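Local coordinates for allophycocyanin beta-18 subunit apoprotein (Chroococcidiopsis thermalis PCC 7203, PDB 6HRK) that binds biliverdin IX alpha and fluoresces in the far-red, as an artificial biliprotein derived from a far-red induced allophycocyanin subunit, at residues Q28-Y33 / R99-L103. The protein carries 18 engineered substitutions. Sequence-based numbering, arbitrary orientation.
Sequences QLFQEY and RSIQL. Engineered in segment 28-33: Gln28 (natural residue Leu).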
loop_
_atom_site.group_PDB
_atom_site.type_symbol
_atom_site.label_atom_id
_atom_site.label_comp_id
_atom_site.label_asym_id
_atom_site.label_seq_id
_atom_site.Cartn_x
_atom_site.Cartn_y
_atom_site.Cartn_z
ATOM N N GLN A 28 -3.961 -5.522 10.939
ATOM C CA GLN A 28 -3.766 -6.926 10.536
ATOM C C GLN A 28 -2.295 -7.242 10.233
ATOM O O GLN A 28 -1.872 -8.387 10.381
ATOM C CB GLN A 28 -4.652 -7.307 9.339
ATOM C CG GLN A 28 -5.034 -8.782 9.334
ATOM C CD GLN A 28 -5.679 -9.237 8.040
ATOM O OE1 GLN A 28 -4.994 -9.659 7.108
ATOM N NE2 GLN A 28 -7.005 -9.179 7.986
ATOM N N LEU A 29 -1.532 -6.232 9.807
ATOM C CA LEU A 29 -0.083 -6.371 9.602
ATOM C C LEU A 29 0.646 -6.734 10.900
ATOM O O LEU A 29 1.499 -7.625 10.900
ATOM C CB LEU A 29 0.510 -5.083 9.008
ATOM C CG LEU A 29 1.989 -5.081 8.597
ATOM C CD1 LEU A 29 2.212 -5.947 7.368
ATOM C CD2 LEU A 29 2.477 -3.661 8.350
ATOM N N PHE A 30 0.304 -6.052 11.996
ATOM C CA PHE A 30 0.926 -6.311 13.305
ATOM C C PHE A 30 0.530 -7.650 13.933
ATOM O O PHE A 30 1.245 -8.138 14.803
ATOM C CB PHE A 30 0.619 -5.189 14.311
ATOM C CG PHE A 30 1.136 -3.826 13.914
ATOM C CD1 PHE A 30 2.391 -3.657 13.323
ATOM C CD2 PHE A 30 0.372 -2.694 14.174
ATOM C CE1 PHE A 30 2.849 -2.394 12.976
ATOM C CE2 PHE A 30 0.827 -1.432 13.832
ATOM C CZ PHE A 30 2.069 -1.279 13.237
ATOM N N GLN A 31 -0.606 -8.221 13.530
ATOM C CA GLN A 31 -0.955 -9.599 13.917
ATOM C C GLN A 31 0.012 -10.602 13.291
ATOM O O GLN A 31 0.545 -11.477 13.973
ATOM C CB GLN A 31 -2.392 -9.965 13.509
ATOM C CG GLN A 31 -3.446 -9.718 14.575
ATOM C CD GLN A 31 -4.726 -10.496 14.305
ATOM O OE1 GLN A 31 -5.307 -10.399 13.222
ATOM N NE2 GLN A 31 -5.167 -11.275 15.289
ATOM N N GLU A 32 0.226 -10.456 11.987
ATOM C CA GLU A 32 1.059 -11.382 11.214
ATOM C C GLU A 32 2.552 -11.100 11.389
ATOM O O GLU A 32 3.363 -12.027 11.324
ATOM C CB GLU A 32 0.677 -11.323 9.734
ATOM C CG GLU A 32 -0.785 -11.658 9.466
ATOM C CD GLU A 32 -1.189 -11.417 8.028
ATOM O OE1 GLU A 32 -0.403 -11.754 7.125
ATOM O OE2 GLU A 32 -2.299 -10.898 7.795
ATOM N N TYR A 33 2.904 -9.828 11.598
ATOM C CA TYR A 33 4.277 -9.413 11.899
ATOM C C TYR A 33 4.321 -8.629 13.214
ATOM O O TYR A 33 4.444 -7.402 13.202
ATOM C CB TYR A 33 4.839 -8.571 10.753
ATOM C CG TYR A 33 5.013 -9.349 9.472
ATOM C CD1 TYR A 33 6.199 -10.028 9.204
ATOM C CD2 TYR A 33 3.985 -9.417 8.529
ATOM C CE1 TYR A 33 6.363 -10.745 8.024
ATOM C CE2 TYR A 33 4.139 -10.133 7.351
ATOM C CZ TYR A 33 5.329 -10.792 7.104
ATOM O OH TYR A 33 5.488 -11.501 5.943
ATOM N N ARG A 99 3.670 -6.908 2.182
ATOM C CA ARG A 99 2.399 -7.374 2.763
ATOM C C ARG A 99 1.439 -6.218 3.012
ATOM O O ARG A 99 0.276 -6.303 2.637
ATOM C CB ARG A 99 2.637 -8.138 4.075
ATOM C CG ARG A 99 1.379 -8.494 4.875
ATOM C CD ARG A 99 0.944 -9.944 4.749
ATOM N NE ARG A 99 0.200 -10.246 3.520
ATOM C CZ ARG A 99 -1.045 -10.739 3.447
ATOM N NH1 ARG A 99 -1.766 -11.020 4.535
ATOM N NH2 ARG A 99 -1.585 -10.967 2.250
ATOM N N SER A 100 1.927 -5.153 3.646
ATOM C CA SER A 100 1.086 -3.992 3.980
ATOM C C SER A 100 0.379 -3.411 2.753
ATOM O O SER A 100 -0.794 -3.042 2.828
ATOM C CB SER A 100 1.910 -2.907 4.685
ATOM O OG SER A 100 2.974 -2.447 3.874
ATOM N N ILE A 101 1.096 -3.355 1.630
ATOM C CA ILE A 101 0.536 -2.919 0.347
ATOM C C ILE A 101 -0.499 -3.937 -0.149
ATOM O O ILE A 101 -1.607 -3.562 -0.528
ATOM C CB ILE A 101 1.653 -2.687 -0.705
ATOM C CG1 ILE A 101 2.522 -1.491 -0.289
ATOM C CG2 ILE A 101 1.077 -2.437 -2.096
ATOM C CD1 ILE A 101 3.907 -1.494 -0.898
ATOM N N GLN A 102 -0.138 -5.218 -0.120
ATOM C CA GLN A 102 -1.045 -6.287 -0.555
ATOM C C GLN A 102 -2.276 -6.432 0.354
ATOM O O GLN A 102 -3.334 -6.864 -0.104
ATOM C CB GLN A 102 -0.301 -7.629 -0.658
ATOM C CG GLN A 102 0.826 -7.680 -1.691
ATOM C CD GLN A 102 0.337 -7.834 -3.122
ATOM O OE1 GLN A 102 -0.747 -7.370 -3.478
ATOM N NE2 GLN A 102 1.147 -8.481 -3.956
ATOM N N LEU A 103 -2.131 -6.082 1.633
ATOM C CA LEU A 103 -3.264 -6.003 2.561
ATOM C C LEU A 103 -4.186 -4.856 2.174
ATOM O O LEU A 103 -5.402 -5.039 2.098
ATOM C CB LEU A 103 -2.791 -5.809 4.008
ATOM C CG LEU A 103 -2.208 -7.036 4.715
ATOM C CD1 LEU A 103 -1.440 -6.612 5.958
ATOM C CD2 LEU A 103 -3.297 -8.038 5.073
#
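At chi1 171° the chain of Arg99 leaves opposite its backbone N, then bends at chi2 and chi3, which carries its guanidinium across the extended chain of Glu32. Arg99 NH1 donates to the syn lone pair of Glu32 OE1 at 3.0 Å, forming a salt bridge. The bond is not straight (146°), and a weaker one runs from NH1 to Glu32 OE2. Carboxylate and guanidinium planes stand 47° apart. Within its own helix, one guanidinium face lies over Leu103 CG, offset toward the rim. On the buried side of the ion pair, Leu29 CD1 packs on Arg99 CG at 3.7 Å, and Leu29 CD2 meets Ser100 CB at 3.8 Å. Leu103 CD1 lies 3.9 Å from Leu29 CB. The contact joins the C-terminal end of helix 18-32 to helix 94-115 in the all-helical, globin-like phycobilisome protein fold. The short helical pieces 28-32 and 99-103 run nearer antiparallel than parallel. Ser100 also touches the bound biliverdin, while its OG bonds to Thr97 O. Tyr33 CE2 rests 4.1 Å from Arg99 CG, just past the helix end. Without the arginine side chain, as with an alanine here, Glu32 would probably lose its charged mate, and a gap is likely to open between Leu29 CD1 and Tyr33 CE2.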